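Cupin 2, conserved barrel domain protein (Novosphingobium aromaticivorans DSM 12444, PDB 3ES1) is of unknown function but has a cupin barrel fold and forms a two-subunit assembly. Local coordinates at residues P12-V17 and S46-W51; D33-R38 and D65-E70; H135-T140 and C145-I150; A54-D59 and L151-A156. All blocks are in the same frame, centred on the assembly; numbering follows the deposited sequence.

Contact 1: P12-V17 and S46-W51; sequences PPVQRV and SFLLVW
Arg16 and Val50 make the polar part of this contact. NH1 of Arg16 donates to Val50 O at 2.9 Å with an N-H...O angle of 157°. The oxygen lies in the guanidinium plane and is met nearly along the C=O axis. The Arg16 chain runs out extended and then bends at chi3 (81°), which brings NH1 back onto this carbonyl. Arg16 is buried, and salt bridges to Asp33 and Asp65 hold its NE and NH1. With an alanine here, Val50 O would probably lose this donor, Asp65 OD1 its salt bridge to NH1, and Asp33 OD1 its partner NE, with Asp33 left to Arg67. Val50 belongs to a classic beta bulge, in which Val50 and Trp51 both face Ile81.

NH1 of Arg16 also stands 3.5 Å from CE3 at the edge of the Trp51 ring. The guanidinium and indole planes are 55° apart.

The rest is apolar. CD2 of Leu48 reaches CB of Val14 at 3.7 Å, the two side chains lying alongside and pointing opposite ways. CD of Arg16 lies 3.9 Å from CG1 of Val50.

The two strands run in nearly the same direction, their axes 9.0 Å apart. Strand 27-39 lies between them in the sheet, antiparallel to both. The sheet continues past Arg16 and Val17 into the second subunit, and Ile127 of that subunit packs on Val50.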
loop_
_atom_site.group_PDB
_atom_site.type_symbol
_atom_site.label_atom_id
_atom_site.label_comp_id
_atom_site.label_asym_id
_atom_site.label_seq_id
_atom_site.Cartn_x
_atom_site.Cartn_y
_atom_site.Cartn_z
ATOM N N PRO A 12 -12.056 -11.795 -8.570
ATOM C CA PRO A 12 -11.089 -12.882 -8.321
ATOM C C PRO A 12 -10.534 -12.902 -6.913
ATOM O O PRO A 12 -10.493 -11.862 -6.262
ATOM C CB PRO A 12 -9.950 -12.557 -9.300
ATOM C CG PRO A 12 -10.590 -11.842 -10.405
ATOM C CD PRO A 12 -11.627 -10.952 -9.711
ATOM N N PRO A 13 -10.161 -14.091 -6.416
ATOM C CA PRO A 13 -9.473 -14.133 -5.121
ATOM C C PRO A 13 -8.117 -13.497 -5.251
ATOM O O PRO A 13 -7.613 -13.258 -6.346
ATOM C CB PRO A 13 -9.337 -15.626 -4.810
ATOM C CG PRO A 13 -9.434 -16.330 -6.147
ATOM C CD PRO A 13 -10.293 -15.422 -7.036
ATOM N N VAL A 14 -7.516 -13.251 -4.107
ATOM C CA VAL A 14 -6.252 -12.518 -4.024
ATOM C C VAL A 14 -5.064 -13.432 -3.659
ATOM O O VAL A 14 -5.082 -14.118 -2.672
ATOM C CB VAL A 14 -6.388 -11.398 -2.965
ATOM C CG1 VAL A 14 -5.054 -10.608 -2.791
ATOM C CG2 VAL A 14 -7.604 -10.475 -3.279
ATOM N N GLN A 15 -4.048 -13.422 -4.506
ATOM C CA GLN A 15 -2.758 -14.076 -4.230
ATOM C C GLN A 15 -1.941 -13.233 -3.279
ATOM O O GLN A 15 -1.738 -12.030 -3.501
ATOM C CB GLN A 15 -1.970 -14.274 -5.557
ATOM C CG GLN A 15 -0.577 -14.911 -5.417
ATOM C CD GLN A 15 0.207 -14.826 -6.698
ATOM O OE1 GLN A 15 -0.106 -13.992 -7.586
ATOM N NE2 GLN A 15 1.260 -15.643 -6.802
ATOM N N ARG A 16 -1.452 -13.897 -2.236
ATOM C CA ARG A 16 -0.543 -13.328 -1.245
ATOM C C ARG A 16 0.760 -14.136 -1.214
ATOM O O ARG A 16 0.746 -15.363 -1.074
ATOM C CB ARG A 16 -1.191 -13.316 0.147
ATOM C CG ARG A 16 -0.293 -12.696 1.266
ATOM C CD ARG A 16 -0.972 -12.762 2.631
ATOM N NE ARG A 16 -0.835 -14.068 3.233
ATOM C CZ ARG A 16 -0.851 -14.319 4.530
ATOM N NH1 ARG A 16 -1.009 -13.343 5.407
ATOM N NH2 ARG A 16 -0.690 -15.558 4.937
ATOM N N VAL A 17 1.862 -13.435 -1.372
ATOM C CA VAL A 17 3.186 -14.044 -1.317
ATOM C C VAL A 17 3.965 -13.386 -0.224
ATOM O O VAL A 17 4.186 -12.179 -0.256
ATOM C CB VAL A 17 3.960 -13.920 -2.672
ATOM C CG1 VAL A 17 5.424 -14.406 -2.504
ATOM C CG2 VAL A 17 3.219 -14.666 -3.835
ATOM N N SER A 46 -17.139 -6.665 0.648
ATOM C CA SER A 46 -16.523 -7.988 0.792
ATOM C C SER A 46 -15.021 -7.694 0.988
ATOM O O SER A 46 -14.429 -6.925 0.237
ATOM C CB SER A 46 -16.825 -8.776 -0.469
ATOM O OG SER A 46 -16.362 -10.091 -0.408
ATOM N N PHE A 47 -14.427 -8.241 2.034
ATOM C CA PHE A 47 -13.056 -7.852 2.411
ATOM C C PHE A 47 -12.081 -9.005 2.672
ATOM O O PHE A 47 -12.471 -10.145 2.883
ATOM C CB PHE A 47 -13.094 -6.893 3.620
ATOM C CG PHE A 47 -13.002 -7.575 4.949
ATOM C CD1 PHE A 47 -14.027 -8.368 5.424
ATOM C CD2 PHE A 47 -11.886 -7.413 5.724
ATOM C CE1 PHE A 47 -13.897 -9.009 6.643
ATOM C CE2 PHE A 47 -11.760 -8.044 6.929
ATOM C CZ PHE A 47 -12.755 -8.815 7.404
ATOM N N LEU A 48 -10.775 -8.659 2.625
ATOM C CA LEU A 48 -9.707 -9.576 3.012
ATOM C C LEU A 48 -8.581 -8.881 3.685
ATOM O O LEU A 48 -7.952 -8.018 3.078
ATOM C CB LEU A 48 -9.163 -10.338 1.786
ATOM C CG LEU A 48 -8.003 -11.338 1.895
ATOM C CD1 LEU A 48 -8.381 -12.578 2.752
ATOM C CD2 LEU A 48 -7.485 -11.788 0.507
ATOM N N LEU A 49 -8.304 -9.281 4.934
ATOM C CA LEU A 49 -7.050 -8.887 5.632
ATOM C C LEU A 49 -5.862 -9.582 5.003
ATOM O O LEU A 49 -5.879 -10.786 4.780
ATOM C CB LEU A 49 -7.149 -9.231 7.121
ATOM C CG LEU A 49 -5.988 -8.857 8.002
ATOM C CD1 LEU A 49 -5.657 -7.380 7.854
ATOM C CD2 LEU A 49 -6.253 -9.289 9.419
ATOM N N VAL A 50 -4.816 -8.821 4.719
ATOM C CA VAL A 50 -3.647 -9.387 4.072
ATOM C C VAL A 50 -2.458 -9.516 5.028
ATOM O O VAL A 50 -1.837 -10.554 5.082
ATOM C CB VAL A 50 -3.310 -8.600 2.783
ATOM C CG1 VAL A 50 -1.982 -9.034 2.230
ATOM C CG2 VAL A 50 -4.464 -8.880 1.741
ATOM N N TRP A 51 -2.190 -8.452 5.768
ATOM C CA TRP A 51 -1.078 -8.388 6.724
ATOM C C TRP A 51 -1.304 -7.274 7.735
ATOM O O TRP A 51 -2.050 -6.315 7.481
ATOM C CB TRP A 51 0.281 -8.163 5.986
ATOM C CG TRP A 51 1.509 -8.612 6.767
ATOM C CD1 TRP A 51 2.323 -7.837 7.514
ATOM C CD2 TRP A 51 1.990 -9.955 6.925
ATOM N NE1 TRP A 51 3.286 -8.588 8.127
ATOM C CE2 TRP A 51 3.116 -9.897 7.773
ATOM C CE3 TRP A 51 1.572 -11.200 6.440
ATOM C CZ2 TRP A 51 3.829 -11.048 8.143
ATOM C CZ3 TRP A 51 2.270 -12.302 6.773
ATOM C CH2 TRP A 51 3.390 -12.237 7.628
#

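Contact 2: D33-R38 and D65-E70; sequences DVTPTR and DGRQRE
Arg67 turns an edge of its guanidinium to the carboxylate of Asp33, and the two flat groups are 70° apart. OD2 of Asp33 and a water lie at that edge, near the guanidinium plane. This salt bridge ties a loop of the cupin fold, between strands 45-53 and 79-86, to strand 27-39 of the large sheet.

NH1 of Arg67 donates to Asp33 OD2 at 2.9 Å, and the bond is nearly straight (167°). The carboxylate oxygen is met from above its own plane. Thr35 OG1 donates to the same OD2 at 2.8 Å and comes from the same face. The water accepts from Arg67 NH2 at 2.9 Å and donates to Asp33 OD2, so it bridges the pair a second time. Asp33 OD2 therefore takes three donors.

The Arg67 chain is extended through chi2 and bends at chi3 (-83°), which swings the guanidinium toward the strand. NE of Arg67 bonds to Leu49 O, so a third nitrogen is held, which probably leaves the group little freedom to turn. Asp33 OD1 pairs with Arg16. Arg16 and Arg67 come close here, and the carboxylate between them probably offsets their like charges.

The loop is braced from within. Asp65 forms an Asx turn, with Arg67 N donating to Asp65 OD1 at 2.8 Å.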
loop_
_atom_site.group_PDB
_atom_site.type_symbol
_atom_site.label_atom_id
_atom_site.label_comp_id
_atom_site.label_asym_id
_atom_site.label_seq_id
_atom_site.Cartn_x
_atom_site.Cartn_y
_atom_site.Cartn_z
ATOM N N ASP A 33 -0.629 -18.048 -0.865
ATOM C CA ASP A 33 -2.036 -18.465 -0.824
ATOM C C ASP A 33 -2.844 -17.643 -1.780
ATOM O O ASP A 33 -2.484 -16.532 -2.081
ATOM C CB ASP A 33 -2.658 -18.346 0.583
ATOM C CG ASP A 33 -2.672 -16.931 1.128
ATOM O OD1 ASP A 33 -1.691 -16.540 1.772
ATOM O OD2 ASP A 33 -3.677 -16.208 0.944
ATOM N N VAL A 34 -3.967 -18.212 -2.221
ATOM C CA VAL A 34 -4.933 -17.480 -3.040
ATOM C C VAL A 34 -6.266 -17.588 -2.314
ATOM O O VAL A 34 -6.802 -18.688 -2.175
ATOM C CB VAL A 34 -5.048 -18.087 -4.479
ATOM C CG1 VAL A 34 -6.193 -17.453 -5.289
ATOM C CG2 VAL A 34 -3.695 -17.978 -5.217
ATOM N N THR A 35 -6.779 -16.437 -1.867
ATOM C CA THR A 35 -7.898 -16.349 -0.920
ATOM C C THR A 35 -8.953 -15.300 -1.335
ATOM O O THR A 35 -8.607 -14.191 -1.703
ATOM C CB THR A 35 -7.367 -15.938 0.476
ATOM O OG1 THR A 35 -6.350 -16.865 0.864
ATOM C CG2 THR A 35 -8.449 -16.013 1.536
ATOM N N PRO A 36 -10.251 -15.656 -1.274
ATOM C CA PRO A 36 -11.301 -14.702 -1.624
ATOM C C PRO A 36 -11.520 -13.622 -0.590
ATOM O O PRO A 36 -11.303 -13.840 0.585
ATOM C CB PRO A 36 -12.546 -15.598 -1.723
ATOM C CG PRO A 36 -12.280 -16.691 -0.720
ATOM C CD PRO A 36 -10.808 -16.977 -0.913
ATOM N N THR A 37 -11.975 -12.456 -1.048
ATOM C CA THR A 37 -12.602 -11.498 -0.137
ATOM C C THR A 37 -13.987 -12.076 0.232
ATOM O O THR A 37 -14.648 -12.745 -0.549
ATOM C CB THR A 37 -12.701 -10.032 -0.695
ATOM O OG1 THR A 37 -13.692 -9.951 -1.746
ATOM C CG2 THR A 37 -11.305 -9.465 -1.157
ATOM N N ARG A 38 -14.368 -11.842 1.476
ATOM C CA ARG A 38 -15.633 -12.334 2.032
ATOM C C ARG A 38 -16.535 -11.221 2.565
ATOM O O ARG A 38 -16.103 -10.172 3.089
ATOM C CB ARG A 38 -15.346 -13.359 3.131
ATOM C CG ARG A 38 -14.489 -14.581 2.674
ATOM C CD ARG A 38 -15.135 -15.282 1.523
ATOM N NE ARG A 38 -16.379 -15.905 1.918
ATOM C CZ ARG A 38 -16.445 -17.095 2.493
ATOM N NH1 ARG A 38 -15.312 -17.739 2.745
ATOM N NH2 ARG A 38 -17.623 -17.618 2.828
ATOM N N ASP A 65 2.267 -14.634 11.364
ATOM C CA ASP A 65 1.393 -14.313 10.223
ATOM C C ASP A 65 0.504 -13.123 10.568
ATOM O O ASP A 65 -0.272 -13.160 11.518
ATOM C CB ASP A 65 0.537 -15.505 9.782
ATOM C CG ASP A 65 -0.204 -15.239 8.510
ATOM O OD1 ASP A 65 -0.533 -14.079 8.196
ATOM O OD2 ASP A 65 -0.510 -16.185 7.799
ATOM N N GLY A 66 0.686 -12.052 9.801
ATOM C CA GLY A 66 0.037 -10.796 10.039
ATOM C C GLY A 66 -1.475 -10.881 9.931
ATOM O O GLY A 66 -2.200 -10.050 10.478
ATOM N N ARG A 67 -1.939 -11.938 9.277
ATOM C CA ARG A 67 -3.360 -12.138 9.042
ATOM C C ARG A 67 -3.984 -12.790 10.289
ATOM O O ARG A 67 -5.179 -12.760 10.495
ATOM C CB ARG A 67 -3.559 -12.996 7.776
ATOM C CG ARG A 67 -4.905 -13.425 7.498
ATOM C CD ARG A 67 -4.943 -14.245 6.188
ATOM N NE ARG A 67 -5.018 -13.429 4.984
ATOM C CZ ARG A 67 -4.668 -13.825 3.756
ATOM N NH1 ARG A 67 -4.232 -15.049 3.532
ATOM N NH2 ARG A 67 -4.764 -12.994 2.735
ATOM N N GLN A 68 -3.128 -13.301 11.160
ATOM C CA GLN A 68 -3.576 -14.072 12.308
ATOM C C GLN A 68 -3.042 -13.501 13.597
ATOM O O GLN A 68 -2.834 -14.222 14.556
ATOM C CB GLN A 68 -3.108 -15.532 12.201
ATOM C CG GLN A 68 -3.536 -16.263 10.951
ATOM C CD GLN A 68 -5.048 -16.449 10.859
ATOM O OE1 GLN A 68 -5.758 -16.457 11.880
ATOM N NE2 GLN A 68 -5.549 -16.619 9.639
ATOM N N ARG A 69 -2.764 -12.223 13.612
ATOM C CA ARG A 69 -2.205 -11.573 14.784
ATOM C C ARG A 69 -3.299 -11.183 15.762
ATOM O O ARG A 69 -4.327 -10.607 15.384
ATOM C CB ARG A 69 -1.401 -10.345 14.331
ATOM C CG ARG A 69 -0.714 -9.569 15.403
ATOM C CD ARG A 69 -0.037 -8.303 14.837
ATOM N NE ARG A 69 0.784 -8.521 13.657
ATOM C CZ ARG A 69 2.004 -9.031 13.699
ATOM N NH1 ARG A 69 2.496 -9.443 14.866
ATOM N NH2 ARG A 69 2.731 -9.154 12.598
ATOM N N GLU A 70 -3.063 -11.526 17.021
ATOM C CA GLU A 70 -3.913 -11.093 18.136
ATOM C C GLU A 70 -4.037 -9.586 18.156
ATOM O O GLU A 70 -3.108 -8.845 17.863
ATOM C CB GLU A 70 -3.353 -11.576 19.481
HETATM O O HOH W 1 -4.532 -14.014 -0.011
#

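Contact 3: H135-T140 and C145-I150; sequences HLWRNT and CRIAFI
This contact lies inside the cupin barrel. His135 and Asn139 have the H-x-x-x-N spacing that ends the second conserved cupin motif, and Trp137 sits between them on strand 136-138. Trp137 meets Phe149 and Ile147 of strand 145-153, which belongs to the larger sheet.

Phe149 comes at Trp137 from the opposite direction and puts its CZ over one face of the indole, near the rim. That atom is 3.4 Å above the indole plane. The neighbouring CE1 of Phe149 is 3.4 Å from Trp137 CZ2. The five-membered ring of Trp137 and the Phe149 ring have centroids 5.0 Å apart and planes at 50°, so the pair is oblique. Ile147 adds a looser touch, with its CD1 4.3 Å from Trp137 CE3. Its CG2 lies over one face of Phe149. With CG of Trp137 beside the backbone N (chi1 -55°), the indole is carried to Phe149 and Ile147.

Beyond the aromatic pair, ND2 of Asn139 lies 3.8 Å from CB of Cys145. The amide is bonded elsewhere: OD1 to Thr141, and ND2 to the carbonyls of Lys143 and Met86. ND2 is also 3.4 Å from Cys145 N, but both are donors and do not bond.

A serine in place of Trp137 would probably open a gap against Phe149 and Ile147 and leave the phenyl ring freer to turn. Across these segments the two sheets are joined by apolar and aromatic contact, without hydrogen bonds. Asn139 spends its amide within the turn and on Met86 of strand 79-86, which is likely to steady the turn.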
loop_
_atom_site.group_PDB
_atom_site.type_symbol
_atom_site.label_atom_id
_atom_site.label_comp_id
_atom_site.label_asym_id
_atom_site.label_seq_id
_atom_site.Cartn_x
_atom_site.Cartn_y
_atom_site.Cartn_z
ATOM N N HIS A 135 -14.277 10.394 6.658
ATOM C CA HIS A 135 -14.666 9.995 5.274
ATOM C C HIS A 135 -15.590 8.783 5.196
ATOM O O HIS A 135 -15.688 7.964 6.122
ATOM C CB HIS A 135 -13.406 9.633 4.458
ATOM C CG HIS A 135 -12.744 8.390 4.963
ATOM N ND1 HIS A 135 -11.982 8.388 6.113
ATOM C CD2 HIS A 135 -12.884 7.090 4.597
ATOM C CE1 HIS A 135 -11.578 7.151 6.362
ATOM N NE2 HIS A 135 -12.136 6.343 5.476
ATOM N N LEU A 136 -16.203 8.629 4.026
ATOM C CA LEU A 136 -16.843 7.358 3.630
ATOM C C LEU A 136 -16.496 7.054 2.170
ATOM O O LEU A 136 -16.108 7.942 1.394
ATOM C CB LEU A 136 -18.392 7.415 3.840
ATOM C CG LEU A 136 -19.287 8.355 3.010
ATOM C CD1 LEU A 136 -19.519 7.822 1.557
ATOM C CD2 LEU A 136 -20.610 8.565 3.692
ATOM N N TRP A 137 -16.632 5.795 1.817
ATOM C CA TRP A 137 -16.485 5.323 0.435
ATOM C C TRP A 137 -17.853 4.889 -0.119
ATOM O O TRP A 137 -18.576 4.151 0.535
ATOM C CB TRP A 137 -15.522 4.134 0.352
ATOM C CG TRP A 137 -14.179 4.386 0.940
ATOM C CD1 TRP A 137 -13.780 4.066 2.194
ATOM C CD2 TRP A 137 -13.085 5.098 0.342
ATOM N NE1 TRP A 137 -12.493 4.489 2.429
ATOM C CE2 TRP A 137 -12.038 5.139 1.316
ATOM C CE3 TRP A 137 -12.881 5.710 -0.898
ATOM C CZ2 TRP A 137 -10.817 5.726 1.070
ATOM C CZ3 TRP A 137 -11.661 6.286 -1.140
ATOM C CH2 TRP A 137 -10.640 6.294 -0.159
ATOM N N ARG A 138 -18.158 5.356 -1.313
ATOM C CA ARG A 138 -19.440 5.078 -1.991
ATOM C C ARG A 138 -19.230 4.620 -3.411
ATOM O O ARG A 138 -18.527 5.250 -4.174
ATOM C CB ARG A 138 -20.371 6.312 -1.975
ATOM C CG ARG A 138 -21.766 6.053 -2.594
ATOM C CD ARG A 138 -22.632 7.299 -2.573
ATOM N NE ARG A 138 -22.938 7.706 -1.204
ATOM C CZ ARG A 138 -22.455 8.788 -0.618
ATOM N NH1 ARG A 138 -21.653 9.603 -1.274
ATOM N NH2 ARG A 138 -22.816 9.059 0.621
ATOM N N ASN A 139 -19.813 3.465 -3.727
ATOM C CA ASN A 139 -19.812 2.923 -5.088
ATOM C C ASN A 139 -21.115 3.283 -5.747
ATOM O O ASN A 139 -22.160 2.745 -5.398
ATOM C CB ASN A 139 -19.648 1.407 -5.070
ATOM C CG ASN A 139 -19.418 0.809 -6.439
ATOM O OD1 ASN A 139 -19.702 1.408 -7.471
ATOM N ND2 ASN A 139 -18.881 -0.396 -6.450
ATOM N N THR A 140 -21.038 4.236 -6.674
ATOM C CA THR A 140 -22.223 4.759 -7.333
ATOM C C THR A 140 -22.318 4.129 -8.731
ATOM O O THR A 140 -23.125 4.535 -9.561
ATOM C CB THR A 140 -22.136 6.285 -7.457
ATOM O OG1 THR A 140 -21.054 6.584 -8.325
ATOM C CG2 THR A 140 -21.894 6.929 -6.103
ATOM N N CYS A 145 -16.063 -2.342 -6.866
ATOM C CA CYS A 145 -14.803 -1.632 -6.855
ATOM C C CYS A 145 -13.884 -2.210 -5.781
ATOM O O CYS A 145 -14.258 -2.287 -4.601
ATOM C CB CYS A 145 -15.057 -0.151 -6.528
ATOM S SG CYS A 145 -13.545 0.813 -6.424
ATOM N N ARG A 146 -12.708 -2.632 -6.203
ATOM C CA ARG A 146 -11.692 -3.192 -5.301
ATOM C C ARG A 146 -10.629 -2.163 -4.992
ATOM O O ARG A 146 -10.029 -1.570 -5.879
ATOM C CB ARG A 146 -11.035 -4.436 -5.889
ATOM C CG ARG A 146 -9.912 -4.981 -5.004
ATOM C CD ARG A 146 -9.468 -6.383 -5.406
ATOM N NE ARG A 146 -10.494 -7.346 -5.034
ATOM C CZ ARG A 146 -10.490 -8.645 -5.342
ATOM N NH1 ARG A 146 -9.502 -9.213 -6.042
ATOM N NH2 ARG A 146 -11.507 -9.380 -4.948
ATOM N N ILE A 147 -10.403 -1.975 -3.697
ATOM C CA ILE A 147 -9.380 -1.055 -3.218
ATOM C C ILE A 147 -8.460 -1.759 -2.221
ATOM O O ILE A 147 -8.899 -2.479 -1.352
ATOM C CB ILE A 147 -10.000 0.235 -2.533
ATOM C CG1 ILE A 147 -11.041 0.915 -3.439
ATOM C CG2 ILE A 147 -8.883 1.246 -2.186
ATOM C CD1 ILE A 147 -11.911 1.999 -2.749
ATOM N N ALA A 148 -7.164 -1.578 -2.428
ATOM C CA ALA A 148 -6.151 -2.022 -1.447
ATOM C C ALA A 148 -5.859 -0.853 -0.533
ATOM O O ALA A 148 -5.491 0.260 -1.001
ATOM C CB ALA A 148 -4.837 -2.463 -2.173
ATOM N N PHE A 149 -5.996 -1.107 0.761
ATOM C CA PHE A 149 -5.754 -0.103 1.779
ATOM C C PHE A 149 -4.608 -0.490 2.696
ATOM O O PHE A 149 -4.577 -1.579 3.283
ATOM C CB PHE A 149 -6.984 0.100 2.674
ATOM C CG PHE A 149 -8.114 0.809 2.024
ATOM C CD1 PHE A 149 -8.025 2.151 1.716
ATOM C CD2 PHE A 149 -9.283 0.143 1.741
ATOM C CE1 PHE A 149 -9.094 2.819 1.112
ATOM C CE2 PHE A 149 -10.379 0.820 1.155
ATOM C CZ PHE A 149 -10.284 2.140 0.838
ATOM N N ILE A 150 -3.699 0.461 2.851
ATOM C CA ILE A 150 -2.625 0.382 3.824
ATOM C C ILE A 150 -2.772 1.477 4.887
ATOM O O ILE A 150 -2.698 2.660 4.597
ATOM C CB ILE A 150 -1.233 0.490 3.164
ATOM C CG1 ILE A 150 -1.010 -0.604 2.099
ATOM C CG2 ILE A 150 -0.104 0.372 4.229
ATOM C CD1 ILE A 150 -1.642 -0.359 0.705
#

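Contact 4: A54-D59 and L151-A156; sequences ATVPAD and LIEAPA
Val56 of a loop rests against Glu153 and Ile152, near the end of strand 145-153 in the larger sheet of the cupin fold. The loop follows strand 45-53.

The apolar contact rests on one methyl. CG2 of Val56 lies 3.9 Å from CB of Glu153 and 4.3 Å from CG2 of Ile152. With CG1 of Val56 anti to the carbonyl carbon (chi1 -66°), CG2 falls between the backbone N and the carbonyl carbon. The side chains of Val56 and Glu153 run alongside each other, pointing opposite ways.

The polar contact passes through a water. It accepts from Val56 N at 2.9 Å and donates to Glu153 OE1 at 2.6 Å. The Glu153 chain is fully extended, with CG anti to the backbone N (chi1 -180°). Its OE1 also accepts from Gly78 N, so the oxygen is gripped by two donors.

Both segments lie at the subunit interface. Glu153 packs on Pro57 of the second subunit, and Pro57 packs on Glu153 of that subunit.

The loop itself is shaped by a cis peptide bond between Val56 and Pro57. Thr55 spans this bend, its OG1 donating to Pro57 O at 2.6 Å.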
loop_
_atom_site.group_PDB
_atom_site.type_symbol
_atom_site.label_atom_id
_atom_site.label_comp_id
_atom_site.label_asym_id
_atom_site.label_seq_id
_atom_site.Cartn_x
_atom_site.Cartn_y
_atom_site.Cartn_z
ATOM N N ALA A 54 2.591 -5.304 14.395
ATOM C CA ALA A 54 2.125 -4.928 15.739
ATOM C C ALA A 54 2.553 -3.499 16.033
ATOM O O ALA A 54 1.877 -2.781 16.744
ATOM C CB ALA A 54 2.646 -5.907 16.835
ATOM N N THR A 55 3.671 -3.107 15.427
ATOM C CA THR A 55 4.263 -1.783 15.609
ATOM C C THR A 55 4.685 -1.194 14.273
ATOM O O THR A 55 4.844 -1.923 13.274
ATOM C CB THR A 55 5.516 -1.841 16.501
ATOM O OG1 THR A 55 6.524 -2.641 15.876
ATOM C CG2 THR A 55 5.176 -2.461 17.902
ATOM N N VAL A 56 4.833 0.127 14.276
ATOM C CA VAL A 56 5.636 0.821 13.291
ATOM C C VAL A 56 6.656 1.707 14.051
ATOM O O VAL A 56 6.239 2.447 14.954
ATOM C CB VAL A 56 4.766 1.647 12.262
ATOM C CG1 VAL A 56 3.921 0.713 11.378
ATOM C CG2 VAL A 56 3.885 2.706 12.931
ATOM N N PRO A 57 7.974 1.582 13.748
ATOM C CA PRO A 57 8.572 0.639 12.785
ATOM C C PRO A 57 8.213 -0.812 13.060
ATOM O O PRO A 57 7.911 -1.209 14.187
ATOM C CB PRO A 57 10.078 0.869 12.934
ATOM C CG PRO A 57 10.214 2.240 13.553
ATOM C CD PRO A 57 9.011 2.435 14.395
ATOM N N ALA A 58 8.268 -1.582 11.985
ATOM C CA ALA A 58 7.878 -2.986 11.997
ATOM C C ALA A 58 9.057 -3.831 12.483
ATOM O O ALA A 58 10.099 -3.310 12.894
ATOM C CB ALA A 58 7.418 -3.431 10.627
ATOM N N ASP A 59 8.860 -5.140 12.419
ATOM C CA ASP A 59 9.851 -6.110 12.951
ATOM C C ASP A 59 9.985 -7.285 12.044
ATOM O O ASP A 59 9.115 -8.153 11.995
ATOM C CB ASP A 59 9.416 -6.616 14.330
ATOM C CG ASP A 59 10.474 -7.466 15.018
ATOM O OD1 ASP A 59 11.501 -7.785 14.415
ATOM O OD2 ASP A 59 10.222 -7.875 16.161
ATOM N N LEU A 151 -2.950 1.058 6.132
ATOM C CA LEU A 151 -3.202 1.990 7.210
ATOM C C LEU A 151 -2.018 1.994 8.154
ATOM O O LEU A 151 -1.605 0.970 8.653
ATOM C CB LEU A 151 -4.535 1.660 7.960
ATOM C CG LEU A 151 -5.824 1.587 7.100
ATOM C CD1 LEU A 151 -6.082 0.164 6.519
ATOM C CD2 LEU A 151 -7.065 2.064 7.882
ATOM N N ILE A 152 -1.491 3.186 8.398
ATOM C CA ILE A 152 -0.300 3.350 9.223
ATOM C C ILE A 152 -0.609 4.292 10.383
ATOM O O ILE A 152 -1.113 5.395 10.195
ATOM C CB ILE A 152 0.889 3.916 8.387
ATOM C CG1 ILE A 152 1.303 2.967 7.254
ATOM C CG2 ILE A 152 2.120 4.192 9.285
ATOM C CD1 ILE A 152 2.152 3.634 6.167
ATOM N N GLU A 153 -0.397 3.764 11.596
ATOM C CA GLU A 153 -0.523 4.496 12.849
ATOM C C GLU A 153 -0.072 5.958 12.754
ATOM O O GLU A 153 0.976 6.261 12.187
ATOM C CB GLU A 153 0.282 3.739 13.937
ATOM C CG GLU A 153 0.227 4.392 15.289
ATOM C CD GLU A 153 1.083 3.697 16.344
ATOM O OE1 GLU A 153 1.584 2.558 16.109
ATOM O OE2 GLU A 153 1.271 4.330 17.407
ATOM N N ALA A 154 -0.925 6.857 13.250
ATOM C CA ALA A 154 -0.546 8.252 13.529
ATOM C C ALA A 154 -1.357 8.736 14.722
ATOM O O ALA A 154 -2.463 8.237 14.989
ATOM C CB ALA A 154 -0.743 9.188 12.308
ATOM N N PRO A 155 -0.800 9.676 15.478
ATOM C CA PRO A 155 -1.606 10.283 16.529
ATOM C C PRO A 155 -2.883 10.944 15.995
ATOM O O PRO A 155 -3.024 11.282 14.799
ATOM C CB PRO A 155 -0.667 11.329 17.147
ATOM C CG PRO A 155 0.679 11.030 16.633
ATOM C CD PRO A 155 0.547 10.239 15.386
ATOM N N ALA A 156 -3.787 11.154 16.919
ATOM C CA ALA A 156 -4.955 11.946 16.646
ATOM C C ALA A 156 -4.531 13.260 16.078
ATOM O O ALA A 156 -3.521 13.856 16.477
ATOM C CB ALA A 156 -5.813 12.147 17.936
HETATM O O HOH W 2 3.612 1.082 16.753
#

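How the contacts relate
All four contacts reach the same seven-stranded antiparallel sheet. Contacts 1 and 2 are neighbours, with centres about 7 Å apart, and their segments alternate along the chain. Phe47 N of contact 1 probably bonds to Arg38 O of contact 2. Contact 1 closes before contact 3 or contact 4 opens. The centre of contact 3 lies about 15 Å from that of contact 1, and Pro12 O reaches Arg146 between them. Contacts 3 and 4 share strand 145-153 but lie on opposite sides of the chain's centre, about 21 Å apart between centres. Along the chain, contact 3 falls between the two segments of contact 4. The sheet runs on across the subunit interface at contact 1, and contact 4 has both segments near the second subunit.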